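Local coordinates for MHC class I antigen (Ctenopharyngodon idella, PDB 5H5Z), which probably presents peptides at the cell surface as the heavy chain of a fish MHC class I molecule paired with beta-2-microglobulin, at residues A[44-47]-A[48-51]; A[145-148]-A[149-152]; A[161-164]-A[165-168]; A[170-173]-A[174-178]; A[227-230]-A[231-235]. One frame throughout, in Å; residues are numbered along the deposited sequence.

Contact 1: A[44-47]-A[48-51]; sequences PKTE and WIRQ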
loop_
_atom_site.group_PDB
_atom_site.type_symbol
_atom_site.label_atom_id
_atom_site.label_comp_id
_atom_site.label_asym_id
_atom_site.label_seq_id
_atom_site.Cartn_x
_atom_site.Cartn_y
_atom_site.Cartn_z
ATOM N N PRO A 44 -10.631 14.260 -5.839
ATOM C CA PRO A 44 -10.266 13.196 -6.776
ATOM C C PRO A 44 -8.768 12.926 -6.786
ATOM O O PRO A 44 -7.975 13.846 -6.582
ATOM C CB PRO A 44 -10.694 13.763 -8.136
ATOM C CG PRO A 44 -10.681 15.242 -7.956
ATOM C CD PRO A 44 -11.142 15.455 -6.544
ATOM N N LYS A 45 -8.392 11.676 -7.036
ATOM C CA LYS A 45 -6.980 11.318 -7.110
ATOM C C LYS A 45 -6.584 10.572 -8.390
ATOM O O LYS A 45 -5.428 10.217 -8.549
ATOM C CB LYS A 45 -6.555 10.519 -5.869
ATOM C CG LYS A 45 -6.630 11.279 -4.544
ATOM C CD LYS A 45 -5.688 12.481 -4.465
ATOM C CE LYS A 45 -4.220 12.066 -4.510
ATOM N NZ LYS A 45 -3.300 13.212 -4.270
ATOM N N THR A 46 -7.533 10.329 -9.294
ATOM C CA THR A 46 -7.219 9.725 -10.603
ATOM C C THR A 46 -7.875 10.501 -11.737
ATOM O O THR A 46 -8.884 11.177 -11.529
ATOM C CB THR A 46 -7.685 8.258 -10.719
ATOM O OG1 THR A 46 -9.114 8.198 -10.618
ATOM C CG2 THR A 46 -7.073 7.392 -9.647
ATOM N N GLU A 47 -7.307 10.395 -12.937
ATOM C CA GLU A 47 -7.909 11.007 -14.124
ATOM C C GLU A 47 -9.291 10.429 -14.430
ATOM O O GLU A 47 -10.190 11.163 -14.844
ATOM C CB GLU A 47 -6.990 10.876 -15.338
ATOM C CG GLU A 47 -5.733 11.733 -15.262
ATOM C CD GLU A 47 -5.904 13.121 -15.860
ATOM O OE1 GLU A 47 -6.804 13.865 -15.411
ATOM O OE2 GLU A 47 -5.118 13.473 -16.771
ATOM N N TRP A 48 -9.476 9.129 -14.206
ATOM C CA TRP A 48 -10.764 8.507 -14.548
ATOM C C TRP A 48 -11.935 8.975 -13.682
ATOM O O TRP A 48 -13.057 9.055 -14.177
ATOM C CB TRP A 48 -10.684 6.978 -14.654
ATOM C CG TRP A 48 -10.219 6.253 -13.423
ATOM C CD1 TRP A 48 -8.967 5.748 -13.192
ATOM C CD2 TRP A 48 -11.006 5.915 -12.275
ATOM N NE1 TRP A 48 -8.921 5.132 -11.964
ATOM C CE2 TRP A 48 -10.157 5.225 -11.376
ATOM C CE3 TRP A 48 -12.341 6.148 -11.903
ATOM C CZ2 TRP A 48 -10.605 4.751 -10.136
ATOM C CZ3 TRP A 48 -12.784 5.678 -10.671
ATOM C CH2 TRP A 48 -11.912 4.987 -9.798
ATOM N N ILE A 49 -11.690 9.279 -12.404
ATOM C CA ILE A 49 -12.748 9.843 -11.560
ATOM C C ILE A 49 -12.995 11.321 -11.890
ATOM O O ILE A 49 -14.147 11.766 -11.890
ATOM C CB ILE A 49 -12.552 9.573 -10.034
ATOM C CG1 ILE A 49 -13.831 9.890 -9.248
ATOM C CG2 ILE A 49 -11.359 10.327 -9.452
ATOM C CD1 ILE A 49 -14.960 8.904 -9.473
ATOM N N ARG A 50 -11.925 12.058 -12.200
ATOM C CA ARG A 50 -12.019 13.473 -12.593
ATOM C C ARG A 50 -12.867 13.666 -13.846
ATOM O O ARG A 50 -13.642 14.618 -13.940
ATOM C CB ARG A 50 -10.633 14.081 -12.842
ATOM C CG ARG A 50 -9.785 14.294 -11.602
ATOM C CD ARG A 50 -8.504 15.038 -11.936
ATOM N NE ARG A 50 -7.615 15.133 -10.778
ATOM C CZ ARG A 50 -6.579 14.327 -10.545
ATOM N NH1 ARG A 50 -6.274 13.354 -11.397
ATOM N NH2 ARG A 50 -5.837 14.502 -9.456
ATOM N N GLN A 51 -12.713 12.758 -14.803
ATOM C CA GLN A 51 -13.379 12.881 -16.098
ATOM C C GLN A 51 -14.854 12.489 -16.043
ATOM O O GLN A 51 -15.619 12.784 -16.967
ATOM C CB GLN A 51 -12.651 12.036 -17.144
ATOM C CG GLN A 51 -11.295 12.593 -17.549
ATOM C CD GLN A 51 -10.657 11.835 -18.698
ATOM O OE1 GLN A 51 -10.733 10.607 -18.772
ATOM N NE2 GLN A 51 -10.011 12.565 -19.595
#

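Contact 2: A[145-148]-A[149-152]; sequences ALAV and AEQN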
loop_
_atom_site.group_PDB
_atom_site.type_symbol
_atom_site.label_atom_id
_atom_site.label_comp_id
_atom_site.label_asym_id
_atom_site.label_seq_id
_atom_site.Cartn_x
_atom_site.Cartn_y
_atom_site.Cartn_z
ATOM N N ALA A 145 -28.802 -3.519 18.480
ATOM C CA ALA A 145 -30.082 -2.850 18.759
ATOM C C ALA A 145 -30.431 -1.801 17.700
ATOM O O ALA A 145 -31.606 -1.582 17.401
ATOM C CB ALA A 145 -30.066 -2.216 20.145
ATOM N N LEU A 146 -29.409 -1.162 17.129
ATOM C CA LEU A 146 -29.610 -0.100 16.138
ATOM C C LEU A 146 -29.623 -0.596 14.686
ATOM O O LEU A 146 -29.710 0.211 13.755
ATOM C CB LEU A 146 -28.574 1.019 16.325
ATOM C CG LEU A 146 -28.671 1.843 17.617
ATOM C CD1 LEU A 146 -27.419 2.681 17.806
ATOM C CD2 LEU A 146 -29.917 2.721 17.656
ATOM N N ALA A 147 -29.548 -1.918 14.509
ATOM C CA ALA A 147 -29.557 -2.579 13.191
ATOM C C ALA A 147 -28.415 -2.147 12.261
ATOM O O ALA A 147 -28.568 -2.132 11.024
ATOM C CB ALA A 147 -30.913 -2.424 12.507
ATOM N N VAL A 148 -27.269 -1.829 12.862
ATOM C CA VAL A 148 -26.089 -1.354 12.134
ATOM C C VAL A 148 -25.584 -2.390 11.126
ATOM O O VAL A 148 -25.211 -2.028 10.009
ATOM C CB VAL A 148 -24.950 -0.929 13.098
ATOM C CG1 VAL A 148 -23.689 -0.555 12.326
ATOM C CG2 VAL A 148 -25.395 0.243 13.962
ATOM N N ALA A 149 -25.581 -3.665 11.518
ATOM C CA ALA A 149 -25.170 -4.759 10.624
ATOM C C ALA A 149 -26.028 -4.808 9.365
ATOM O O ALA A 149 -25.521 -4.974 8.249
ATOM C CB ALA A 149 -25.234 -6.093 11.350
ATOM N N GLU A 150 -27.336 -4.659 9.549
ATOM C CA GLU A 150 -28.261 -4.648 8.423
ATOM C C GLU A 150 -27.956 -3.510 7.446
ATOM O O GLU A 150 -27.932 -3.728 6.227
ATOM C CB GLU A 150 -29.713 -4.577 8.915
ATOM C CG GLU A 150 -30.256 -5.881 9.495
ATOM C CD GLU A 150 -29.884 -6.115 10.954
ATOM O OE1 GLU A 150 -29.028 -5.383 11.500
ATOM O OE2 GLU A 150 -30.456 -7.044 11.564
ATOM N N GLN A 151 -27.717 -2.308 7.981
ATOM C CA GLN A 151 -27.431 -1.137 7.147
ATOM C C GLN A 151 -26.148 -1.365 6.364
ATOM O O GLN A 151 -26.098 -1.138 5.151
ATOM C CB GLN A 151 -27.315 0.136 7.992
ATOM C CG GLN A 151 -27.401 1.443 7.199
ATOM C CD GLN A 151 -26.131 1.809 6.445
ATOM O OE1 GLN A 151 -26.190 2.397 5.358
ATOM N NE2 GLN A 151 -24.976 1.471 7.014
ATOM N N ASN A 152 -25.122 -1.817 7.083
ATOM C CA ASN A 152 -23.808 -2.064 6.515
ATOM C C ASN A 152 -23.846 -3.140 5.431
ATOM O O ASN A 152 -23.262 -2.959 4.366
ATOM C CB ASN A 152 -22.824 -2.464 7.621
ATOM C CG ASN A 152 -22.366 -1.288 8.476
ATOM O OD1 ASN A 152 -21.480 -1.451 9.302
ATOM N ND2 ASN A 152 -22.954 -0.104 8.278
#

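Contact 3: A[161-164]-A[165-168]; sequences IEWL and KKYV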
loop_
_atom_site.group_PDB
_atom_site.type_symbol
_atom_site.label_atom_id
_atom_site.label_comp_id
_atom_site.label_asym_id
_atom_site.label_seq_id
_atom_site.Cartn_x
_atom_site.Cartn_y
_atom_site.Cartn_z
ATOM N N ILE A 161 -21.395 -2.090 -4.563
ATOM C CA ILE A 161 -21.256 -2.801 -5.844
ATOM C C ILE A 161 -21.751 -1.946 -7.015
ATOM O O ILE A 161 -21.131 -1.914 -8.084
ATOM C CB ILE A 161 -21.967 -4.180 -5.789
ATOM C CG1 ILE A 161 -21.223 -5.145 -4.845
ATOM C CG2 ILE A 161 -22.152 -4.787 -7.176
ATOM C CD1 ILE A 161 -19.815 -5.535 -5.294
ATOM N N GLU A 162 -22.851 -1.229 -6.810
ATOM C CA GLU A 162 -23.387 -0.352 -7.859
ATOM C C GLU A 162 -22.352 0.697 -8.279
ATOM O O GLU A 162 -22.127 0.932 -9.481
ATOM C CB GLU A 162 -24.688 0.305 -7.386
ATOM C CG GLU A 162 -25.848 -0.672 -7.243
ATOM C CD GLU A 162 -26.972 -0.140 -6.374
ATOM O OE1 GLU A 162 -27.096 1.096 -6.221
ATOM O OE2 GLU A 162 -27.744 -0.966 -5.840
ATOM N N TRP A 163 -21.702 1.297 -7.284
ATOM C CA TRP A 163 -20.676 2.303 -7.531
ATOM C C TRP A 163 -19.385 1.694 -8.068
ATOM O O TRP A 163 -18.759 2.268 -8.960
ATOM C CB TRP A 163 -20.426 3.151 -6.281
ATOM C CG TRP A 163 -21.456 4.228 -6.132
ATOM C CD1 TRP A 163 -22.550 4.211 -5.323
ATOM C CD2 TRP A 163 -21.493 5.470 -6.838
ATOM N NE1 TRP A 163 -23.277 5.373 -5.478
ATOM C CE2 TRP A 163 -22.646 6.164 -6.404
ATOM C CE3 TRP A 163 -20.660 6.068 -7.795
ATOM C CZ2 TRP A 163 -22.987 7.431 -6.891
ATOM C CZ3 TRP A 163 -21.004 7.329 -8.283
ATOM C CH2 TRP A 163 -22.157 7.995 -7.826
ATOM N N LEU A 164 -18.987 0.539 -7.534
ATOM C CA LEU A 164 -17.827 -0.163 -8.071
ATOM C C LEU A 164 -17.989 -0.389 -9.579
ATOM O O LEU A 164 -17.086 -0.086 -10.360
ATOM C CB LEU A 164 -17.592 -1.488 -7.338
ATOM C CG LEU A 164 -16.489 -2.390 -7.906
ATOM C CD1 LEU A 164 -15.136 -1.685 -7.985
ATOM C CD2 LEU A 164 -16.382 -3.664 -7.087
ATOM N N LYS A 165 -19.150 -0.892 -9.986
ATOM C CA LYS A 165 -19.434 -1.090 -11.414
ATOM C C LYS A 165 -19.255 0.197 -12.243
ATOM O O LYS A 165 -18.683 0.162 -13.345
ATOM C CB LYS A 165 -20.824 -1.703 -11.618
ATOM C CG LYS A 165 -20.914 -3.160 -11.175
ATOM C CD LYS A 165 -22.330 -3.704 -11.264
ATOM C CE LYS A 165 -22.361 -5.171 -10.857
ATOM N NZ LYS A 165 -23.737 -5.636 -10.537
ATOM N N LYS A 166 -19.724 1.323 -11.708
ATOM C CA LYS A 166 -19.536 2.624 -12.355
ATOM C C LYS A 166 -18.056 2.987 -12.476
ATOM O O LYS A 166 -17.613 3.423 -13.541
ATOM C CB LYS A 166 -20.294 3.736 -11.614
ATOM C CG LYS A 166 -21.806 3.723 -11.761
ATOM C CD LYS A 166 -22.420 4.711 -10.776
ATOM C CE LYS A 166 -23.575 5.477 -11.386
ATOM N NZ LYS A 166 -23.125 6.443 -12.431
ATOM N N TYR A 167 -17.299 2.801 -11.388
ATOM C CA TYR A 167 -15.869 3.128 -11.367
ATOM C C TYR A 167 -15.074 2.275 -12.345
ATOM O O TYR A 167 -14.160 2.773 -13.011
ATOM C CB TYR A 167 -15.279 2.989 -9.951
ATOM C CG TYR A 167 -15.931 3.874 -8.900
ATOM C CD1 TYR A 167 -16.475 5.122 -9.240
ATOM C CD2 TYR A 167 -15.988 3.472 -7.565
ATOM C CE1 TYR A 167 -17.064 5.933 -8.282
ATOM C CE2 TYR A 167 -16.589 4.280 -6.595
ATOM C CZ TYR A 167 -17.119 5.507 -6.962
ATOM O OH TYR A 167 -17.704 6.319 -6.016
ATOM N N VAL A 168 -15.426 0.992 -12.432
ATOM C CA VAL A 168 -14.748 0.062 -13.340
ATOM C C VAL A 168 -14.948 0.514 -14.789
ATOM O O VAL A 168 -14.000 0.502 -15.570
ATOM C CB VAL A 168 -15.178 -1.407 -13.110
ATOM C CG1 VAL A 168 -14.588 -2.331 -14.172
ATOM C CG2 VAL A 168 -14.730 -1.873 -11.731
#

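Contact 4: A[170-173]-A[174-178]; sequences YGKD and TLERK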
loop_
_atom_site.group_PDB
_atom_site.type_symbol
_atom_site.label_atom_id
_atom_site.label_comp_id
_atom_site.label_asym_id
_atom_site.label_seq_id
_atom_site.Cartn_x
_atom_site.Cartn_y
_atom_site.Cartn_z
ATOM N N TYR A 170 -15.691 3.718 -15.741
ATOM C CA TYR A 170 -14.926 4.967 -15.834
ATOM C C TYR A 170 -13.444 4.709 -16.110
ATOM O O TYR A 170 -12.844 5.355 -16.970
ATOM C CB TYR A 170 -15.009 5.780 -14.538
ATOM C CG TYR A 170 -16.369 6.301 -14.127
ATOM C CD1 TYR A 170 -17.426 6.423 -15.040
ATOM C CD2 TYR A 170 -16.584 6.710 -12.817
ATOM C CE1 TYR A 170 -18.658 6.920 -14.641
ATOM C CE2 TYR A 170 -17.809 7.206 -12.407
ATOM C CZ TYR A 170 -18.840 7.308 -13.318
ATOM O OH TYR A 170 -20.045 7.804 -12.890
ATOM N N GLY A 171 -12.857 3.770 -15.368
ATOM C CA GLY A 171 -11.421 3.525 -15.449
ATOM C C GLY A 171 -11.027 2.231 -16.135
ATOM O O GLY A 171 -9.935 1.724 -15.905
ATOM N N LYS A 172 -11.907 1.713 -16.991
ATOM C CA LYS A 172 -11.733 0.395 -17.612
ATOM C C LYS A 172 -10.341 0.160 -18.188
ATOM O O LYS A 172 -9.688 -0.840 -17.863
ATOM C CB LYS A 172 -12.794 0.162 -18.694
ATOM C CG LYS A 172 -12.867 -1.278 -19.177
ATOM C CD LYS A 172 -13.759 -1.403 -20.398
ATOM C CE LYS A 172 -13.575 -2.738 -21.110
ATOM N NZ LYS A 172 -14.047 -3.898 -20.300
ATOM N N ASP A 173 -9.889 1.079 -19.035
ATOM C CA ASP A 173 -8.609 0.917 -19.716
ATOM C C ASP A 173 -7.431 0.883 -18.726
ATOM O O ASP A 173 -6.482 0.117 -18.900
ATOM C CB ASP A 173 -8.427 2.002 -20.783
ATOM C CG ASP A 173 -9.510 1.959 -21.865
ATOM O OD1 ASP A 173 -9.876 0.854 -22.345
ATOM O OD2 ASP A 173 -9.996 3.048 -22.244
ATOM N N THR A 174 -7.516 1.687 -17.671
ATOM C CA THR A 174 -6.481 1.714 -16.642
ATOM C C THR A 174 -6.550 0.477 -15.749
ATOM O O THR A 174 -5.532 -0.149 -15.465
ATOM C CB THR A 174 -6.590 2.979 -15.771
ATOM O OG1 THR A 174 -6.692 4.132 -16.615
ATOM C CG2 THR A 174 -5.369 3.117 -14.864
ATOM N N LEU A 175 -7.760 0.131 -15.321
ATOM C CA LEU A 175 -7.975 -0.974 -14.386
ATOM C C LEU A 175 -7.733 -2.350 -15.003
ATOM O O LEU A 175 -7.306 -3.276 -14.308
ATOM C CB LEU A 175 -9.377 -0.879 -13.767
ATOM C CG LEU A 175 -9.583 0.331 -12.848
ATOM C CD1 LEU A 175 -11.041 0.472 -12.452
ATOM C CD2 LEU A 175 -8.691 0.247 -11.612
ATOM N N GLU A 176 -7.997 -2.474 -16.304
ATOM C CA GLU A 176 -7.790 -3.732 -17.031
ATOM C C GLU A 176 -6.440 -3.802 -17.751
ATOM O O GLU A 176 -6.207 -4.721 -18.547
ATOM C CB GLU A 176 -8.908 -3.959 -18.057
ATOM C CG GLU A 176 -10.279 -4.280 -17.477
ATOM C CD GLU A 176 -11.258 -4.775 -18.531
ATOM O OE1 GLU A 176 -12.225 -5.476 -18.161
ATOM O OE2 GLU A 176 -11.069 -4.472 -19.731
ATOM N N ARG A 177 -5.556 -2.840 -17.485
ATOM C CA ARG A 177 -4.279 -2.785 -18.201
ATOM C C ARG A 177 -3.386 -3.982 -17.858
ATOM O O ARG A 177 -3.418 -4.497 -16.734
ATOM C CB ARG A 177 -3.550 -1.459 -17.948
ATOM C CG ARG A 177 -2.763 -1.396 -16.642
ATOM C CD ARG A 177 -2.287 0.021 -16.375
ATOM N NE ARG A 177 -1.468 0.120 -15.171
ATOM C CZ ARG A 177 -1.945 0.343 -13.948
ATOM N NH1 ARG A 177 -3.249 0.476 -13.745
ATOM N NH2 ARG A 177 -1.109 0.427 -12.921
ATOM N N LYS A 178 -2.630 -4.430 -18.855
ATOM C CA LYS A 178 -1.634 -5.483 -18.697
ATOM C C LYS A 178 -0.340 -4.902 -19.235
ATOM O O LYS A 178 -0.193 -4.723 -20.450
ATOM C CB LYS A 178 -2.017 -6.741 -19.491
ATOM C CG LYS A 178 -3.430 -7.264 -19.256
ATOM C CD LYS A 178 -3.571 -7.919 -17.893
ATOM C CE LYS A 178 -4.942 -8.555 -17.717
ATOM N NZ LYS A 178 -5.990 -7.552 -17.385
#

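Contact 5: A[227-230]-A[231-235]; sequences LPNE and DGSFQ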
loop_
_atom_site.group_PDB
_atom_site.type_symbol
_atom_site.label_atom_id
_atom_site.label_comp_id
_atom_site.label_asym_id
_atom_site.label_seq_id
_atom_site.Cartn_x
_atom_site.Cartn_y
_atom_site.Cartn_z
ATOM N N LEU A 227 7.184 -5.115 -4.500
ATOM C CA LEU A 227 7.330 -3.732 -4.053
ATOM C C LEU A 227 6.614 -2.768 -4.979
ATOM O O LEU A 227 6.610 -2.970 -6.194
ATOM C CB LEU A 227 8.803 -3.336 -3.979
ATOM C CG LEU A 227 9.724 -4.047 -2.989
ATOM C CD1 LEU A 227 11.168 -3.668 -3.275
ATOM C CD2 LEU A 227 9.357 -3.719 -1.546
ATOM N N PRO A 228 6.019 -1.702 -4.411
ATOM C CA PRO A 228 5.343 -0.721 -5.248
ATOM C C PRO A 228 6.304 0.281 -5.874
ATOM O O PRO A 228 7.256 0.737 -5.227
ATOM C CB PRO A 228 4.423 -0.003 -4.259
ATOM C CG PRO A 228 5.161 -0.070 -2.964
ATOM C CD PRO A 228 5.868 -1.399 -2.971
ATOM N N ASN A 229 6.056 0.620 -7.132
ATOM C CA ASN A 229 6.690 1.788 -7.721
ATOM C C ASN A 229 5.877 3.040 -7.380
ATOM O O ASN A 229 4.839 2.951 -6.719
ATOM C CB ASN A 229 6.867 1.609 -9.229
ATOM C CG ASN A 229 8.036 0.701 -9.574
ATOM O OD1 ASN A 229 9.045 0.670 -8.857
ATOM N ND2 ASN A 229 7.910 -0.044 -10.669
ATOM N N GLU A 230 6.352 4.198 -7.831
ATOM C CA GLU A 230 5.727 5.485 -7.530
ATOM C C GLU A 230 4.490 5.773 -8.384
ATOM O O GLU A 230 3.707 6.666 -8.058
ATOM C CB GLU A 230 6.753 6.617 -7.687
ATOM C CG GLU A 230 6.943 7.166 -9.104
ATOM C CD GLU A 230 7.686 6.230 -10.055
ATOM O OE1 GLU A 230 7.754 6.555 -11.260
ATOM O OE2 GLU A 230 8.203 5.178 -9.624
ATOM N N ASP A 231 4.320 5.006 -9.460
ATOM C CA ASP A 231 3.347 5.316 -10.508
ATOM C C ASP A 231 2.203 4.306 -10.617
ATOM O O ASP A 231 1.456 4.318 -11.599
ATOM C CB ASP A 231 4.068 5.443 -11.863
ATOM C CG ASP A 231 4.733 4.138 -12.309
ATOM O OD1 ASP A 231 4.741 3.156 -11.536
ATOM O OD2 ASP A 231 5.247 4.091 -13.444
ATOM N N GLY A 232 2.071 3.431 -9.621
ATOM C CA GLY A 232 1.020 2.413 -9.631
ATOM C C GLY A 232 1.446 1.072 -10.205
ATOM O O GLY A 232 0.716 0.083 -10.089
ATOM N N SER A 233 2.622 1.034 -10.831
ATOM C CA SER A 233 3.204 -0.230 -11.269
ATOM C C SER A 233 3.962 -0.880 -10.119
ATOM O O SER A 233 4.055 -0.317 -9.025
ATOM C CB SER A 233 4.120 -0.041 -12.488
ATOM O OG SER A 233 5.333 0.610 -12.139
ATOM N N PHE A 234 4.501 -2.066 -10.374
ATOM C CA PHE A 234 5.170 -2.850 -9.344
ATOM C C PHE A 234 6.532 -3.326 -9.791
ATOM O O PHE A 234 6.846 -3.296 -10.987
ATOM C CB PHE A 234 4.307 -4.049 -8.974
ATOM C CG PHE A 234 3.052 -3.668 -8.264
ATOM C CD1 PHE A 234 1.883 -3.395 -8.976
ATOM C CD2 PHE A 234 3.047 -3.541 -6.883
ATOM C CE1 PHE A 234 0.719 -3.025 -8.315
ATOM C CE2 PHE A 234 1.887 -3.165 -6.212
ATOM C CZ PHE A 234 0.724 -2.908 -6.929
ATOM N N GLN A 235 7.338 -3.759 -8.823
ATOM C CA GLN A 235 8.620 -4.387 -9.130
ATOM C C GLN A 235 8.888 -5.538 -8.171
ATOM O O GLN A 235 8.270 -5.628 -7.106
ATOM C CB GLN A 235 9.758 -3.360 -9.106
ATOM C CG GLN A 235 10.073 -2.754 -7.747
ATOM C CD GLN A 235 11.411 -2.047 -7.749
ATOM O OE1 GLN A 235 12.422 -2.619 -7.347
ATOM N NE2 GLN A 235 11.433 -0.812 -8.238
HETATM O O HOH W 1 2.430 0.758 -7.105
#

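Contact 1: A[44-47]-A[48-51]
Gln51 N donates to Glu47 O at 3.0 Å, the shortest polar bond of the turn where the chain enters the short helix 47-50. Arg50 N joins it one residue back, bonded to Thr46 O at 3.2 Å. Thr46 OG1 is the N-cap acceptor, taking a weak bond from Ile49 N at 3.3 Å, and it also lies over one face of the Trp48 indole, 3.2 Å above the plane. A chi1 of 63° sets OG1 between the backbone N and the carbonyl carbon of Thr46, which places it over the ring and toward Ile49 N. Thr46 CB stands 3.8 Å from the centroid of the five-membered ring, a separate CH-pi contact. Ile49 CG2 comes up beside the hydroxyl, and it also packs on Pro44 CB at 3.7 Å. Arg50 runs extended from CG to NE back along the incoming loop, crossing Pro44 at about a right angle with CG 3.6 Å from Pro44 CB. One face of its guanidinium lies over the backbone at Pro44 C and Thr46 N. Glu47 OE1 stays 4.1 Å from Arg50 NH1, beyond a salt bridge. Around this turn, Phe32 of strand 30-36 meets the Trp48 ring, while Trp58 of helix 55-82 packs on Pro44 and Ile49. The chemistry implies a first turn capped only weakly by the hydroxyl and held more firmly by its backbone bonds and by Thr46 packing on Trp48, with the nearby carboxylate probably adding a modest attraction for the arginine.

Contact 2: A[145-148]-A[149-152]
Two torsions fold Glu150 back on Ala147: CG lies anti to its own carbonyl carbon (chi1 -75°), and the chain then bends at chi2 (83°). The carboxylate is thereby carried back toward the start of the helix, with OE1 3.7 Å from Ala147 CB and 3.3 Å from Ala147 CA. The same oxygen also stands near Ala147 O; both are acceptors, so their closeness is no hydrogen bond. One residue along, Val148 and Asn152, themselves a turn apart, lie side by side and point the same way, Val148 CG1 meeting Asn152 OD1 at 3.9 Å. Asn152 CB and CG rest against Val148 O as well. This is the junction between helix 134-145 and helix 148-170 of the class I heavy chain. Ala147 has a positive phi of 59° and closes the first helix in a Schellman motif, yet it is also the N-cap position of the second, so one residue ends the first helix and caps the next. The new helix starts at once: Gln151 N donates to Ala147 O at 3.2 Å, in the carbonyl plane, and Asn152 N donates to Val148 O at 2.9 Å, nearly straight at the hydrogen. On the sheet side, Trp129 of strand 128-131 touches Val148, Ala149 and Asn152, and Leu122 of strand 117-123 touches Ala149 and Asn152. Val148 packs on an apolar side chain of the bound peptide, Asn152 on a polar one.

Contact 3: A[161-164]-A[165-168]
Helix 148-170 forms part of one wall of the peptide-binding groove, and near its C-terminal end Trp163, Lys166 and Tyr167 pack along one side of it. Tyr167 lies with one ring face over the carbonyl of Trp163, whose O stands 3.2 Å above the plane, offset toward the rim. That same oxygen takes the backbone bond from Tyr167 N at 2.9 Å. The two aromatic rings meet obliquely, planes 38° apart, with Trp163 CE3 touching Tyr167 CE1 at 3.6 Å. Lys166 covers a face of the indole with its aliphatic part: CD lies 4.0 Å from the centroid of the six-membered ring, a CH-pi contact. Bends at chi3 and at chi4 (-70°) then turn the amine away to a weak hydrogen bond with Tyr170 OH. Elsewhere round the helix, the extended Lys165 chain brings CE to Ile161 CG2 at 3.7 Å, and Leu164 CD1 meets Val168 CG2 at 3.8 Å. Leu164 also reaches Leu5 and Leu100 on the sheet floor, so this side of the helix is buried against it. Tyr167 OH is held by two outside partners, Tyr57 OH and the peptide backbone. A tryptophan and a tyrosine one turn apart, the tyrosine holding the peptide main chain, are what the A pocket of classical MHC class I grooves displays.

Contact 4: A[170-173]-A[174-178]
Lys172 NZ approaches the Glu176 carboxylate from one side of its plane, well out of it, which fits both of its bonds there being weak. The other flat group, the Arg177 guanidinium, has the carbonyl carbon of Thr174 at its edge and in its plane. Arg177 NH1 donates to Thr174 O at 2.9 Å; the donor sits above the carbonyl plane, although the oxygen lies close to the plane of the guanidinium. Tyr202 adds a cation-pi contact to the same arginine. Lys172 and Glu176 are one turn apart and form a salt bridge. The lysine leaves with CG anti to the backbone N (chi1 -168°), runs extended, and bends at chi4 to bring NZ 3.1 Å from Glu176 OE2 and 3.2 Å from OE1. Lys172 CE stands on the same side of the carboxylate plane, 3.3 Å from Glu176 OE2. The backbone bonds of the turn are Leu175 N to Gly171 O and Glu176 N to Lys172 O, each at 2.8 Å. Gly171 is the N-cap position, and Leu175 CB and CG lie 3.4 Å from its O. Leu175 is buried and touches Asp28. From Glu176 on, the chain leaves helical angles, and Lys178 NZ folds back to Glu176 O. A single helical turn after helix 148-170, running out into an extended linker, is the connection from the groove platform to the immunoglobulin-like domain in MHC class I heavy chains.

Contact 5: A[227-230]-A[231-235]
Strands 221-228 and 234-240 join here in an antiparallel hairpin: Leu227 and Gln235 form a hydrogen-bonded pair, Leu227 N to Gln235 O 2.9 Å and Gln235 N to Leu227 O 2.8 Å, and Asn229 N bonds to Ser233 O beyond the non-hydrogen-bonded pair of Pro228 and Phe234. Asn229 points its amide across the loop and spends both ends of it. OD1 takes Gln235 NE2 at 2.9 Å on a lone pair, in plane, while ND2 gives to Ser233 OG at 3.0 Å; the two amide planes stand 72° apart. Ser233 OG in turn donates to the syn lone pair of Asp231 OD1 at 2.7 Å. That oxygen also takes Ser233 N from above the carboxylate plane, closing an Asx turn, and Gly232 supplies the positive phi (94°) at the bend. A water joins Asn229 O and Ser233 O, over one face of the Phe234 ring. Asn229 ND2 also reaches Thr199. Ser12, His13 and Tyr11 of the beta-2-microglobulin chain bond Gln235 NE2, Glu230 and Pro228 O. The hairpin thus ends the sheet's edge strand 221-228, with 234-240 next to 194-201, where Phe234 packs on Phe201.

Overall arrangement
The five contacts follow one another along the chain without overlap. Contact 2 covers the junction into helix 148-170 and contact 3 lies near that helix's end, their centres about 23 Å apart, and contact 4 forms the short helix that follows. Contact 1, on the other half of the groove platform, touches both contact 3 (Trp48 and Ile49 against Tyr167) and contact 4 (Trp48 against Gly171), its centre about 14 and 13 Å from theirs. Contact 5 belongs to the immunoglobulin-like domain, its centre about 38 Å from that of contact 2, yet Arg177 of contact 4 packs against Gly232. The chain thus runs from the groove wall through a linker to the domain that meets beta-2-microglobulin.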